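Local coordinates for iron transport multicopper oxidase FET3 (Saccharomyces cerevisiae, PDB 1ZPU), which oxidises ferrous iron to ferric iron with molecular oxygen for high-affinity iron uptake, and also oxidises cuprous copper, using four copper ions per monomer, at residues N6-W11 / Y47-M52; N54-M59 / I83-T88. One frame throughout, in Å; residues are numbered along the deposited sequence.

Both contacts lie in the first cupredoxin-like domain, and their centres are about 8 Å apart. Contact 1 joins strand 2-14 to strand 43-49 and runs on into the loop that follows. Contact 2 ties that loop's continuation, residues 54-59, to the 83-88 loop that leads into strand 88-94. Both are partly buried, and each holds an N-glycosylated asparagine, Asn6 or Asn56. Contact 1 is mainly a parallel strand ladder, extended by a threonine hydroxyl and a methionine beside a tryptophan. Contact 2 is loop to loop, with a single antiparallel bridge, and its Ser58 reaches toward the copper ligands. Asn50 joins them: its ND2 is probably hydrogen-bonded to Ile83 O, and its O to Gly86 N.

Contact 1 (N6-W11 / Y47-M52); sequences NWTTGW and YLTNGM. With NAG (2-acetamido-2-deoxy-beta-D-glucopyranose), chain B.
The backbone N and O of Trp7 both bond to the 47-52 segment. Its N donates to Tyr47 O, and its O accepts from Thr49 N. Thr9 N donates to Thr49 O. These bonds make a parallel strand pair from Asn6-Tyr47 to Thr8-Thr49.

Past Thr49, where strand 43-49 ends, a side chain takes over. Thr9 OG1, set between its own N and carbonyl carbon (chi1 57°), accepts from Gly51 N at 2.8 Å. Asn50 OD1 accepts from Met52 N, closing an Asx turn, while its ND2 donates to Ile83 O. A valine in place of Thr9 would probably leave Gly51 N without this side-chain acceptor and the turn freer to shift.

Apolar contacts complete the pairing. The Thr9 and Leu48 side chains cross at about a right angle, CG2 to CD2 at 3.8 Å. Met52 SD makes an oblique Met-aromatic contact, 4.6 Å from the centroid of the Trp11 five-membered ring.

At the other end, Asn6 ND2 is bonded to a sugar whose acetyl group lies over one face of the Tyr47 ring. The parallel pairing thus belongs to the mixed sheet of the first cupredoxin-like domain, and the Thr9 hydroxyl extends it beyond strand 43-49.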
# COMPACT_ATOMS: atom_id res chain seq x y z
N ASN A 6 -13.87 0.86 -19.14
CA ASN A 6 -12.85 1.06 -20.13
C ASN A 6 -12.04 2.31 -19.84
O ASN A 6 -12.48 3.43 -20.09
CB ASN A 6 -13.42 1.09 -21.54
CG ASN A 6 -12.35 1.40 -22.56
OD1 ASN A 6 -11.18 1.00 -22.41
ND2 ASN A 6 -12.72 2.17 -23.57
N TRP A 7 -10.83 2.11 -19.31
CA TRP A 7 -9.97 3.22 -18.91
C TRP A 7 -8.66 3.29 -19.67
O TRP A 7 -7.96 2.29 -19.81
CB TRP A 7 -9.61 3.12 -17.44
CG TRP A 7 -10.74 3.19 -16.51
CD1 TRP A 7 -11.97 3.71 -16.75
CD2 TRP A 7 -10.73 2.77 -15.16
NE1 TRP A 7 -12.74 3.61 -15.63
CE2 TRP A 7 -12.00 3.03 -14.63
CE3 TRP A 7 -9.76 2.18 -14.33
CZ2 TRP A 7 -12.34 2.72 -13.31
CZ3 TRP A 7 -10.10 1.87 -13.01
CH2 TRP A 7 -11.38 2.15 -12.52
N THR A 8 -8.34 4.49 -20.12
CA THR A 8 -7.10 4.76 -20.85
C THR A 8 -6.26 5.81 -20.13
O THR A 8 -6.74 6.92 -19.84
CB THR A 8 -7.39 5.23 -22.28
OG1 THR A 8 -8.17 4.24 -22.95
CG2 THR A 8 -6.10 5.48 -23.02
N THR A 9 -5.01 5.45 -19.85
CA THR A 9 -4.06 6.36 -19.22
C THR A 9 -3.66 7.46 -20.18
O THR A 9 -3.62 7.26 -21.40
CB THR A 9 -2.76 5.65 -18.79
OG1 THR A 9 -2.18 5.01 -19.93
CG2 THR A 9 -3.02 4.63 -17.70
N GLY A 10 -3.35 8.62 -19.61
CA GLY A 10 -2.89 9.76 -20.38
C GLY A 10 -2.26 10.82 -19.51
O GLY A 10 -2.25 10.69 -18.30
N TRP A 11 -1.73 11.86 -20.14
CA TRP A 11 -1.15 12.99 -19.43
C TRP A 11 -1.89 14.27 -19.76
O TRP A 11 -2.16 14.55 -20.92
CB TRP A 11 0.33 13.16 -19.80
CG TRP A 11 1.23 12.10 -19.24
CD1 TRP A 11 1.73 11.02 -19.90
CD2 TRP A 11 1.75 12.03 -17.90
NE1 TRP A 11 2.53 10.28 -19.07
CE2 TRP A 11 2.56 10.87 -17.83
CE3 TRP A 11 1.60 12.84 -16.76
CZ2 TRP A 11 3.23 10.49 -16.65
CZ3 TRP A 11 2.27 12.45 -15.58
CH2 TRP A 11 3.08 11.29 -15.55
N TYR A 47 -10.84 -2.90 -18.42
CA TYR A 47 -9.97 -2.85 -19.58
C TYR A 47 -9.05 -1.65 -19.41
O TYR A 47 -9.47 -0.52 -19.65
CB TYR A 47 -10.77 -2.67 -20.86
CG TYR A 47 -11.54 -3.89 -21.27
CD1 TYR A 47 -12.88 -4.03 -20.94
CD2 TYR A 47 -10.92 -4.92 -21.98
CE1 TYR A 47 -13.60 -5.18 -21.31
CE2 TYR A 47 -11.62 -6.05 -22.35
CZ TYR A 47 -12.96 -6.17 -22.01
OH TYR A 47 -13.66 -7.30 -22.38
N LEU A 48 -7.82 -1.89 -18.99
CA LEU A 48 -6.85 -0.81 -18.87
C LEU A 48 -6.03 -0.72 -20.15
O LEU A 48 -5.46 -1.71 -20.60
CB LEU A 48 -5.93 -0.99 -17.67
CG LEU A 48 -5.43 0.22 -16.88
CD1 LEU A 48 -4.23 -0.17 -16.05
CD2 LEU A 48 -5.09 1.42 -17.72
N THR A 49 -5.99 0.47 -20.73
CA THR A 49 -5.20 0.70 -21.92
C THR A 49 -4.10 1.70 -21.62
O THR A 49 -4.36 2.80 -21.17
CB THR A 49 -6.04 1.22 -23.09
OG1 THR A 49 -7.13 0.32 -23.32
CG2 THR A 49 -5.20 1.33 -24.36
N ASN A 50 -2.87 1.31 -21.89
CA ASN A 50 -1.74 2.20 -21.78
C ASN A 50 -1.69 3.18 -22.95
O ASN A 50 -1.30 2.82 -24.06
CB ASN A 50 -0.43 1.40 -21.72
CG ASN A 50 0.76 2.25 -21.35
OD1 ASN A 50 0.65 3.47 -21.27
ND2 ASN A 50 1.90 1.61 -21.11
N GLY A 51 -2.09 4.42 -22.69
CA GLY A 51 -2.07 5.46 -23.71
C GLY A 51 -0.93 6.44 -23.51
O GLY A 51 -0.88 7.49 -24.15
N MET A 52 -0.02 6.10 -22.60
CA MET A 52 1.17 6.92 -22.33
C MET A 52 2.25 6.57 -23.33
O MET A 52 2.36 5.42 -23.76
CB MET A 52 1.68 6.71 -20.91
CG MET A 52 0.94 7.50 -19.89
SD MET A 52 1.05 6.79 -18.23
CE MET A 52 0.93 5.03 -18.60
C1 NAG B . -12.82 1.48 -24.83
C2 NAG B . -12.74 0.16 -25.61
C3 NAG B . -12.15 0.27 -27.04
C4 NAG B . -12.35 1.63 -27.71
C5 NAG B . -12.17 2.72 -26.65
C6 NAG B . -12.26 4.15 -27.20
C7 NAG B . -12.14 -2.14 -24.97
C8 NAG B . -10.87 -2.96 -25.01
N2 NAG B . -11.98 -0.81 -24.84
O3 NAG B . -12.69 -0.75 -27.87
O4 NAG B . -11.43 1.83 -28.75
O5 NAG B . -13.20 2.49 -25.72
O6 NAG B . -11.39 4.96 -26.44
O7 NAG B . -13.25 -2.69 -25.03

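Contact 2 (N54-M59 / I83-T88); sequences NTNTSM and IAPGST. With NAG (2-acetamido-2-deoxy-beta-D-glucopyranose), chain J.
Thr57 and Ile83 face each other as a single antiparallel, hydrogen-bonded pair. Thr57 N donates to Ile83 O, and Ile83 N donates to Thr57 O, both at 2.9 Å. The first bond arrives on a lone pair of Ile83 O. The second also lies in the carbonyl plane.

The Ile83 side chain runs alongside this bridge. CG1 is anti to the carbonyl carbon (chi1 -53°), which carries CD1 past Thr57 O to Ser58 CA at 3.8 Å. Farther out, CG and CD of Pro85 both lie against Thr55 O, at 3.4 Å. Asn56 OD1 rests against Ala84 CA at 3.7 Å. Asn56 ND2 is covalently bonded to C1 of the N-linked sugar.

A second shell positions these groups. Ala84 to Ser87 form a type II turn, closed by Ser87 N to Ala84 O at 3.0 Å. Gly86 takes the positive phi of its third position. Asn50 ND2 donates to both Ile83 O and Thr55 O, so Ile83 O accepts two hydrogen bonds and the two loops share one amide. Behind Ile83 lie Leu48, Met89 and Tyr91.

Toward the copper cluster, Ser58 OG is hydrogen-bonded to Thr108 OG1 and makes a weak bond with His107 N. His107 is a type 3 copper ligand, and His60, two residues after Ser58, is a type 2 ligand. The 54-59 loop therefore spans from a glycosylated asparagine to the copper ligands. Ile83 meets Thr57 N and O, and Asn50 meets Thr55 O. The two loops are thus held by one backbone bridge and one shared Asn50 amide, with Ser58 bonded beside His107 at the copper end.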
# COMPACT_ATOMS: atom_id res chain seq x y z
N ASN A 54 5.61 6.39 -23.45
CA ASN A 54 6.98 5.95 -23.18
C ASN A 54 7.13 5.13 -21.89
O ASN A 54 8.18 4.53 -21.67
CB ASN A 54 7.86 7.20 -23.12
CG ASN A 54 7.37 8.22 -22.04
OD1 ASN A 54 6.18 8.22 -21.62
ND2 ASN A 54 8.29 9.08 -21.59
N THR A 55 6.11 5.11 -21.04
CA THR A 55 6.15 4.30 -19.82
C THR A 55 5.37 2.99 -19.98
O THR A 55 4.50 2.89 -20.85
CB THR A 55 5.53 5.06 -18.64
OG1 THR A 55 5.39 6.45 -18.98
CG2 THR A 55 6.38 4.90 -17.38
N ASN A 56 5.69 2.00 -19.14
CA ASN A 56 4.79 0.87 -18.93
C ASN A 56 3.69 1.24 -17.91
O ASN A 56 3.77 2.31 -17.29
CB ASN A 56 5.58 -0.36 -18.50
CG ASN A 56 6.51 -0.90 -19.61
OD1 ASN A 56 6.20 -0.78 -20.80
ND2 ASN A 56 7.64 -1.52 -19.21
N THR A 57 2.66 0.40 -17.75
CA THR A 57 1.67 0.57 -16.67
C THR A 57 1.25 -0.74 -16.04
O THR A 57 1.56 -1.81 -16.54
CB THR A 57 0.36 1.28 -17.12
OG1 THR A 57 0.52 1.91 -18.39
CG2 THR A 57 -0.08 2.29 -16.08
N SER A 58 0.53 -0.63 -14.92
CA SER A 58 -0.12 -1.77 -14.30
C SER A 58 -1.13 -1.18 -13.36
O SER A 58 -1.11 0.03 -13.14
CB SER A 58 0.89 -2.59 -13.50
OG SER A 58 1.65 -1.74 -12.68
N MET A 59 -2.02 -2.02 -12.82
CA MET A 59 -2.98 -1.58 -11.82
C MET A 59 -3.14 -2.66 -10.79
O MET A 59 -3.38 -3.81 -11.14
CB MET A 59 -4.34 -1.27 -12.45
CG MET A 59 -5.34 -0.63 -11.51
SD MET A 59 -6.52 0.43 -12.38
CE MET A 59 -7.29 -0.78 -13.44
N ILE A 83 2.35 -3.49 -18.77
CA ILE A 83 1.53 -3.10 -19.91
C ILE A 83 2.27 -2.08 -20.77
O ILE A 83 2.51 -0.95 -20.35
CB ILE A 83 0.16 -2.52 -19.52
CG1 ILE A 83 -0.58 -3.47 -18.59
CG2 ILE A 83 -0.69 -2.25 -20.76
CD1 ILE A 83 -1.58 -2.76 -17.70
N ALA A 84 2.63 -2.50 -21.98
CA ALA A 84 3.35 -1.66 -22.93
C ALA A 84 2.43 -0.60 -23.55
O ALA A 84 1.23 -0.82 -23.66
CB ALA A 84 3.96 -2.51 -24.03
N PRO A 85 3.00 0.56 -23.94
CA PRO A 85 2.22 1.57 -24.66
C PRO A 85 1.44 0.98 -25.83
O PRO A 85 2.01 0.26 -26.65
CB PRO A 85 3.30 2.54 -25.17
CG PRO A 85 4.40 2.42 -24.19
CD PRO A 85 4.39 1.00 -23.70
N GLY A 86 0.15 1.28 -25.88
CA GLY A 86 -0.75 0.77 -26.92
C GLY A 86 -1.54 -0.46 -26.51
O GLY A 86 -2.62 -0.71 -27.06
N SER A 87 -1.01 -1.21 -25.55
CA SER A 87 -1.62 -2.47 -25.12
C SER A 87 -2.76 -2.30 -24.12
O SER A 87 -2.87 -1.27 -23.44
CB SER A 87 -0.56 -3.43 -24.60
OG SER A 87 0.30 -3.87 -25.65
N THR A 88 -3.62 -3.31 -24.05
CA THR A 88 -4.80 -3.30 -23.19
C THR A 88 -4.81 -4.57 -22.35
O THR A 88 -4.90 -5.67 -22.89
CB THR A 88 -6.11 -3.29 -24.02
OG1 THR A 88 -6.14 -2.14 -24.89
CG2 THR A 88 -7.34 -3.28 -23.11
C1 NAG J . 8.80 -1.10 -19.96
C2 NAG J . 10.13 -0.47 -19.51
C3 NAG J . 11.35 -1.08 -20.22
C4 NAG J . 11.29 -2.61 -20.31
C5 NAG J . 9.91 -3.14 -20.70
C6 NAG J . 9.35 -4.13 -19.66
C7 NAG J . 10.25 1.73 -18.47
C8 NAG J . 11.60 2.24 -18.05
N2 NAG J . 10.17 0.99 -19.60
O3 NAG J . 12.53 -0.74 -19.51
O4 NAG J . 12.23 -3.05 -21.26
O5 NAG J . 9.03 -2.05 -20.98
O6 NAG J . 10.18 -5.27 -19.54
O7 NAG J . 9.25 1.99 -17.76